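Local coordinates for probable TonB-dependent siderophore receptor PirA (Acinetobacter baumannii, PDB 5FR8), which probably takes up iron across the outer membrane by binding ferric siderophores, possibly ferric enterobactin, as a TonB-dependent receptor, at residues E231-L242 against L253-I264; G645-A653 against L670-Y678. One frame throughout, in Å; residues are numbered along the deposited sequence.

Contact 1: residues E231-L242 against L253-I264; sequences EGVKNKDISGRL and LLDISSSKQGNI
Arg241 and Asp255 face each other across a non-hydrogen-bonded pair of this antiparallel hairpin and form a salt bridge, Arg241 NE lying 2.7 Å from Asp255 OD1. The carboxylate oxygen sits at the edge of the guanidinium, almost in its plane, and receives the N-H on its syn lone pair, while Arg241 NH2 adds a weak second bond. Ser259 OG donates to the anti lone pair of Asp237 OD1 at 2.6 Å. Asn263 ND2 reaches Glu231 OE1 at 3.0 Å, from above the carboxylate plane. Paired backbone bonds from Gly232-Ile264 to Leu242-Leu254 set the first two pairs opposite, whereas Glu231 reaches Asn263 from just before its strand.

A second shell positions these groups: Asp100 takes Arg241 NH2, Asn208 bonds Asp237 OD2, Arg121 bridges to Glu231 OE2 and bonds Gln261 OE1, Asn125 receives Asn235 ND2, and the backbone N of Thr289 bonds Asn263 OD1. Asp100, Arg121 and Asn125 belong to the plug region, which marks this polar face as the barrel lining. Leu242 and Leu254 meet on the other face. The contact thus combines a backbone-bonded wall with a polar inner surface that meets the plug through hydrogen bonds and salt bridges of complementary, probably mutually stabilising, charge.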
# COMPACT_ATOMS: atom_id res chain seq x y z
N GLU A 231 6.57 7.34 13.78
CA GLU A 231 7.52 6.38 14.38
C GLU A 231 8.71 6.23 13.45
O GLU A 231 8.55 6.29 12.22
CB GLU A 231 6.87 5.02 14.68
CG GLU A 231 6.72 4.08 13.50
CD GLU A 231 6.17 2.71 13.90
OE1 GLU A 231 6.00 2.45 15.10
OE2 GLU A 231 5.91 1.88 12.99
N GLY A 232 9.89 6.06 14.04
CA GLY A 232 11.11 5.94 13.25
C GLY A 232 11.27 4.54 12.68
O GLY A 232 10.50 3.65 13.03
N VAL A 233 12.28 4.36 11.81
CA VAL A 233 12.60 3.04 11.25
C VAL A 233 14.10 2.84 10.97
O VAL A 233 14.73 3.66 10.29
CB VAL A 233 11.89 2.78 9.92
CG1 VAL A 233 11.80 1.29 9.69
CG2 VAL A 233 10.50 3.38 9.92
N LYS A 234 14.65 1.75 11.49
CA LYS A 234 15.92 1.20 11.02
C LYS A 234 15.61 0.13 9.97
O LYS A 234 14.98 -0.89 10.27
CB LYS A 234 16.70 0.58 12.18
CG LYS A 234 16.89 1.52 13.36
CD LYS A 234 17.83 0.96 14.42
CE LYS A 234 17.18 -0.06 15.37
NZ LYS A 234 15.94 0.42 16.04
N ASN A 235 16.00 0.38 8.73
CA ASN A 235 15.90 -0.62 7.67
C ASN A 235 17.24 -1.29 7.46
O ASN A 235 18.29 -0.65 7.51
CB ASN A 235 15.47 0.03 6.34
CG ASN A 235 14.12 0.72 6.43
OD1 ASN A 235 14.01 1.81 7.00
ND2 ASN A 235 13.08 0.10 5.84
N LYS A 236 17.22 -2.59 7.18
CA LYS A 236 18.42 -3.30 6.71
C LYS A 236 17.99 -4.15 5.55
O LYS A 236 17.11 -4.99 5.69
CB LYS A 236 19.00 -4.15 7.83
CG LYS A 236 19.46 -3.29 9.01
CD LYS A 236 20.20 -4.11 10.03
CE LYS A 236 20.73 -3.22 11.15
NZ LYS A 236 21.42 -4.02 12.21
N ASP A 237 18.56 -3.90 4.37
CA ASP A 237 18.10 -4.56 3.14
C ASP A 237 19.30 -5.10 2.39
O ASP A 237 20.29 -4.38 2.22
CB ASP A 237 17.35 -3.60 2.24
CG ASP A 237 16.14 -3.01 2.91
OD1 ASP A 237 15.10 -3.71 3.00
OD2 ASP A 237 16.22 -1.84 3.34
N ILE A 238 19.20 -6.33 1.92
CA ILE A 238 20.23 -6.88 1.06
C ILE A 238 19.55 -7.71 -0.02
O ILE A 238 18.58 -8.42 0.26
CB ILE A 238 21.20 -7.74 1.89
CG1 ILE A 238 22.35 -8.29 1.04
CG2 ILE A 238 20.45 -8.85 2.60
CD1 ILE A 238 23.52 -7.34 0.95
N SER A 239 20.01 -7.61 -1.27
CA SER A 239 19.33 -8.31 -2.35
C SER A 239 20.22 -8.64 -3.53
O SER A 239 20.96 -7.79 -4.03
CB SER A 239 18.17 -7.48 -2.87
OG SER A 239 17.78 -7.92 -4.17
N GLY A 240 20.11 -9.89 -3.98
CA GLY A 240 21.02 -10.41 -5.01
C GLY A 240 20.29 -11.02 -6.17
O GLY A 240 19.27 -11.66 -6.00
N ARG A 241 20.82 -10.80 -7.36
CA ARG A 241 20.30 -11.39 -8.58
C ARG A 241 21.40 -12.05 -9.37
O ARG A 241 22.47 -11.48 -9.53
CB ARG A 241 19.73 -10.31 -9.45
CG ARG A 241 19.33 -10.82 -10.82
CD ARG A 241 18.47 -9.77 -11.53
NE ARG A 241 17.18 -9.61 -10.88
CZ ARG A 241 16.37 -8.58 -11.08
NH1 ARG A 241 16.69 -7.62 -11.94
NH2 ARG A 241 15.22 -8.53 -10.41
N LEU A 242 21.13 -13.26 -9.86
CA LEU A 242 22.01 -13.90 -10.84
C LEU A 242 21.24 -14.11 -12.12
O LEU A 242 20.13 -14.62 -12.07
CB LEU A 242 22.48 -15.27 -10.38
CG LEU A 242 23.40 -15.32 -9.17
CD1 LEU A 242 23.72 -16.79 -8.87
CD2 LEU A 242 24.66 -14.50 -9.36
N LEU A 253 16.71 -16.55 -14.09
CA LEU A 253 16.97 -15.53 -13.08
C LEU A 253 16.81 -16.08 -11.68
O LEU A 253 15.86 -16.80 -11.37
CB LEU A 253 16.01 -14.39 -13.22
CG LEU A 253 16.35 -13.39 -14.31
CD1 LEU A 253 16.01 -13.94 -15.70
CD2 LEU A 253 15.58 -12.10 -14.06
N LEU A 254 17.72 -15.70 -10.82
CA LEU A 254 17.61 -16.03 -9.43
C LEU A 254 17.53 -14.72 -8.68
O LEU A 254 18.39 -13.86 -8.87
CB LEU A 254 18.86 -16.78 -8.99
CG LEU A 254 18.86 -17.18 -7.52
CD1 LEU A 254 17.82 -18.26 -7.27
CD2 LEU A 254 20.25 -17.64 -7.08
N ASP A 255 16.51 -14.55 -7.84
CA ASP A 255 16.45 -13.39 -6.93
C ASP A 255 16.39 -13.88 -5.51
O ASP A 255 15.46 -14.58 -5.13
CB ASP A 255 15.23 -12.51 -7.20
CG ASP A 255 15.28 -11.79 -8.56
OD1 ASP A 255 16.26 -11.08 -8.86
OD2 ASP A 255 14.30 -11.92 -9.31
N ILE A 256 17.40 -13.52 -4.73
CA ILE A 256 17.41 -13.78 -3.29
C ILE A 256 17.58 -12.48 -2.56
O ILE A 256 18.59 -11.80 -2.76
CB ILE A 256 18.61 -14.62 -2.87
CG1 ILE A 256 18.57 -15.97 -3.56
CG2 ILE A 256 18.61 -14.77 -1.37
CD1 ILE A 256 19.76 -16.83 -3.22
N SER A 257 16.61 -12.13 -1.70
CA SER A 257 16.74 -10.92 -0.91
C SER A 257 16.27 -11.15 0.51
O SER A 257 15.33 -11.92 0.73
CB SER A 257 15.93 -9.78 -1.52
OG SER A 257 14.58 -9.89 -1.11
N SER A 258 16.89 -10.45 1.47
CA SER A 258 16.39 -10.43 2.86
C SER A 258 16.39 -9.00 3.44
O SER A 258 17.30 -8.21 3.19
CB SER A 258 17.21 -11.40 3.72
OG SER A 258 18.43 -10.80 4.08
N SER A 259 15.36 -8.68 4.21
CA SER A 259 15.20 -7.36 4.80
C SER A 259 14.70 -7.48 6.20
O SER A 259 13.96 -8.40 6.55
CB SER A 259 14.20 -6.52 4.01
OG SER A 259 14.66 -6.28 2.69
N LYS A 260 15.09 -6.50 7.01
CA LYS A 260 14.64 -6.37 8.37
C LYS A 260 14.27 -4.91 8.61
O LYS A 260 15.03 -4.00 8.29
CB LYS A 260 15.75 -6.81 9.32
CG LYS A 260 15.65 -6.27 10.74
CD LYS A 260 16.70 -6.91 11.65
CE LYS A 260 16.93 -6.05 12.90
NZ LYS A 260 17.72 -6.76 13.94
N GLN A 261 13.10 -4.71 9.18
CA GLN A 261 12.66 -3.39 9.57
C GLN A 261 12.37 -3.31 11.07
O GLN A 261 11.45 -3.98 11.55
CB GLN A 261 11.40 -3.06 8.82
CG GLN A 261 11.64 -2.34 7.52
CD GLN A 261 10.35 -2.21 6.76
OE1 GLN A 261 9.27 -2.22 7.37
NE2 GLN A 261 10.44 -2.07 5.43
N GLY A 262 13.13 -2.51 11.79
CA GLY A 262 12.93 -2.38 13.24
C GLY A 262 12.48 -0.96 13.51
O GLY A 262 13.10 -0.02 13.05
N ASN A 263 11.41 -0.79 14.25
CA ASN A 263 10.92 0.54 14.46
C ASN A 263 11.64 1.24 15.60
O ASN A 263 12.42 0.63 16.32
CB ASN A 263 9.44 0.49 14.77
CG ASN A 263 9.18 0.41 16.23
OD1 ASN A 263 9.81 -0.35 16.93
ND2 ASN A 263 8.24 1.22 16.71
N ILE A 264 11.36 2.53 15.73
CA ILE A 264 11.77 3.33 16.88
C ILE A 264 10.50 3.99 17.43
O ILE A 264 9.96 4.91 16.81
CB ILE A 264 12.80 4.43 16.51
CG1 ILE A 264 13.96 3.86 15.70
CG2 ILE A 264 13.36 5.07 17.77
CD1 ILE A 264 14.65 4.93 14.86

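Contact 2: residues G645-A653 against L670-Y678; sequences GRQKSRQFA and LKPSTVKSY
Thr674 lays its methyl over one face of the Arg646 guanidinium, CG2 standing 3.5 Å from NH1 and displaced toward the rim of the group. The two side chains cross at about a right angle. A bend at chi3 (85°) folds the arginine back so that its flat end covers the methyl, while Thr674 OG1 lies against Lys648 CB. Beside them Gln647 and Val675 form an antiparallel hydrogen-bonded pair; Val675 N meets Gln647 O at 2.9 Å and the return bond is longer.

Beyond this short pairing Ser649 takes over. Ser649 N donates to Ser673 O at 3.0 Å. Ser649 OG accepts Ser673 N at 3.2 Å and donates to Arg650 O. That hydroxyl is therefore bonded to both segments. Gln651, bent at chi2, curls back to bring OE1 within 3.5 Å of Pro672 CB, its amide meeting the CB corner of the proline at a slant.

Leu670 closes the far end, its CD2 lying 3.7 Å from Phe652 N. The Leu670 side chain runs at about a right angle to that of Arg650, CD1 coming near NH1, and the guanidinium forms salt bridges to Glu658 and Glu654. Ser673, pointing away from the 645-653 segment, bonds Ser715 OG through its OG.

Strand pairing that gives way to side-chain bonds and apolar contacts marks the place where neighbouring strands of a TonB-dependent receptor's beta-barrel pass into the long loop joining them.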
# COMPACT_ATOMS: atom_id res chain seq x y z
N GLY A 645 -6.59 20.43 -1.65
CA GLY A 645 -7.90 20.89 -1.17
C GLY A 645 -8.28 20.20 0.14
O GLY A 645 -7.44 19.56 0.80
N ARG A 646 -9.55 20.29 0.51
CA ARG A 646 -10.00 19.98 1.87
C ARG A 646 -10.23 18.48 2.13
O ARG A 646 -10.94 17.79 1.38
CB ARG A 646 -11.27 20.77 2.19
CG ARG A 646 -11.20 22.24 1.76
CD ARG A 646 -12.57 22.91 1.72
NE ARG A 646 -12.96 23.41 3.04
CZ ARG A 646 -13.98 22.94 3.77
NH1 ARG A 646 -14.76 21.95 3.31
NH2 ARG A 646 -14.24 23.47 4.97
N GLN A 647 -9.63 18.00 3.23
CA GLN A 647 -9.78 16.61 3.67
C GLN A 647 -10.87 16.51 4.71
O GLN A 647 -10.65 16.90 5.87
CB GLN A 647 -8.46 16.07 4.28
CG GLN A 647 -7.51 15.43 3.28
CD GLN A 647 -6.61 14.36 3.88
OE1 GLN A 647 -6.97 13.63 4.81
NE2 GLN A 647 -5.41 14.24 3.30
N LYS A 648 -12.04 16.02 4.31
CA LYS A 648 -13.13 15.86 5.27
C LYS A 648 -13.00 14.54 6.03
O LYS A 648 -12.45 13.54 5.51
CB LYS A 648 -14.51 15.93 4.61
CG LYS A 648 -14.70 14.95 3.47
CD LYS A 648 -16.15 14.66 3.11
CE LYS A 648 -16.12 13.82 1.81
NZ LYS A 648 -17.28 12.90 1.62
N SER A 649 -13.50 14.55 7.26
CA SER A 649 -13.50 13.37 8.10
C SER A 649 -14.70 12.53 7.77
O SER A 649 -15.61 12.99 7.07
CB SER A 649 -13.67 13.80 9.54
OG SER A 649 -15.03 14.15 9.77
N ARG A 650 -14.73 11.30 8.28
CA ARG A 650 -15.95 10.49 8.25
C ARG A 650 -17.11 11.38 8.74
O ARG A 650 -16.92 12.19 9.64
CB ARG A 650 -15.80 9.24 9.14
CG ARG A 650 -14.90 8.15 8.58
CD ARG A 650 -14.61 7.05 9.61
NE ARG A 650 -15.83 6.31 9.96
CZ ARG A 650 -16.49 6.44 11.11
NH1 ARG A 650 -16.04 7.26 12.06
NH2 ARG A 650 -17.60 5.74 11.32
N GLN A 651 -18.28 11.25 8.12
CA GLN A 651 -19.41 12.14 8.37
C GLN A 651 -20.53 11.52 9.19
O GLN A 651 -21.39 12.26 9.71
CB GLN A 651 -20.03 12.61 7.06
CG GLN A 651 -19.12 13.51 6.24
CD GLN A 651 -18.63 14.72 7.02
OE1 GLN A 651 -19.41 15.48 7.56
NE2 GLN A 651 -17.31 14.87 7.11
N PHE A 652 -20.55 10.18 9.31
CA PHE A 652 -21.72 9.51 9.89
C PHE A 652 -21.34 8.40 10.86
O PHE A 652 -20.51 7.57 10.56
CB PHE A 652 -22.66 8.94 8.82
CG PHE A 652 -23.18 9.95 7.87
CD1 PHE A 652 -23.91 11.03 8.32
CD2 PHE A 652 -22.91 9.84 6.49
CE1 PHE A 652 -24.39 11.97 7.43
CE2 PHE A 652 -23.38 10.80 5.60
CZ PHE A 652 -24.12 11.86 6.08
N ALA A 653 -22.03 8.37 11.98
CA ALA A 653 -21.77 7.42 13.03
C ALA A 653 -22.13 6.01 12.61
O ALA A 653 -23.16 5.82 11.93
CB ALA A 653 -22.58 7.82 14.25
N LEU A 670 -19.97 11.68 17.37
CA LEU A 670 -19.10 12.04 16.28
C LEU A 670 -19.02 13.56 16.08
O LEU A 670 -20.01 14.25 16.20
CB LEU A 670 -19.57 11.36 15.01
CG LEU A 670 -18.47 11.24 13.98
CD1 LEU A 670 -17.41 10.24 14.43
CD2 LEU A 670 -19.08 10.82 12.65
N LYS A 671 -17.83 14.06 15.76
CA LYS A 671 -17.58 15.49 15.60
C LYS A 671 -16.86 15.68 14.23
O LYS A 671 -15.63 15.81 14.15
CB LYS A 671 -16.75 15.98 16.80
CG LYS A 671 -16.03 17.32 16.70
CD LYS A 671 -16.51 18.34 17.73
CE LYS A 671 -16.16 19.77 17.31
NZ LYS A 671 -16.36 20.74 18.43
N PRO A 672 -17.65 15.66 13.15
CA PRO A 672 -17.08 15.79 11.82
C PRO A 672 -16.35 17.11 11.68
O PRO A 672 -16.83 18.10 12.18
CB PRO A 672 -18.31 15.74 10.91
CG PRO A 672 -19.32 14.98 11.70
CD PRO A 672 -19.11 15.48 13.09
N SER A 673 -15.19 17.09 11.04
CA SER A 673 -14.36 18.27 10.83
C SER A 673 -13.57 18.06 9.56
O SER A 673 -13.51 16.95 9.05
CB SER A 673 -13.40 18.50 12.00
OG SER A 673 -12.75 17.31 12.37
N THR A 674 -12.95 19.11 9.06
CA THR A 674 -12.38 19.08 7.73
C THR A 674 -11.11 19.88 7.71
O THR A 674 -11.12 21.03 8.02
CB THR A 674 -13.38 19.72 6.76
OG1 THR A 674 -14.58 18.94 6.74
CG2 THR A 674 -12.80 19.83 5.35
N VAL A 675 -10.00 19.29 7.32
CA VAL A 675 -8.76 20.05 7.25
C VAL A 675 -8.82 21.08 6.13
O VAL A 675 -9.14 20.73 5.00
CB VAL A 675 -7.58 19.13 6.99
CG1 VAL A 675 -6.32 19.95 6.79
CG2 VAL A 675 -7.42 18.15 8.15
N LYS A 676 -8.50 22.34 6.43
CA LYS A 676 -8.52 23.40 5.43
C LYS A 676 -7.39 23.20 4.44
O LYS A 676 -6.37 22.61 4.79
CB LYS A 676 -8.47 24.77 6.11
CG LYS A 676 -9.72 25.03 6.93
CD LYS A 676 -9.88 26.45 7.46
CE LYS A 676 -11.12 26.55 8.35
NZ LYS A 676 -11.29 27.89 8.95
N SER A 677 -7.58 23.65 3.20
CA SER A 677 -6.63 23.32 2.15
C SER A 677 -5.32 24.07 2.34
O SER A 677 -5.28 25.06 3.04
CB SER A 677 -7.20 23.63 0.79
OG SER A 677 -7.67 24.94 0.79
N TYR A 678 -4.25 23.55 1.75
CA TYR A 678 -2.92 24.11 1.96
C TYR A 678 -1.92 23.61 0.92
O TYR A 678 -2.26 22.83 0.03
CB TYR A 678 -2.44 23.81 3.38
CG TYR A 678 -2.15 22.36 3.67
CD1 TYR A 678 -3.17 21.47 4.06
CD2 TYR A 678 -0.85 21.86 3.59
CE1 TYR A 678 -2.89 20.13 4.34
CE2 TYR A 678 -0.58 20.51 3.86
CZ TYR A 678 -1.60 19.66 4.24
OH TYR A 678 -1.31 18.36 4.52

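Contact 1 and contact 2 are both formed by antiparallel neighbours of the same TonB-dependent receptor barrel, yet they lie on opposite sides of the chain's centre, with their own centres 37 Å apart and nearest atoms about 16 Å apart. They follow one another along the chain: the hairpin of strands 232-247 and 250-264 is complete long before strands 635-648 and 674-687 begin their pairing. A short connection closes the first, whereas sixteen residues without helix or strand separate the segments of the second. Together they illustrate how one strand-to-neighbour rule builds the barrel wall both where it faces the plug and where its strands run out into a loop.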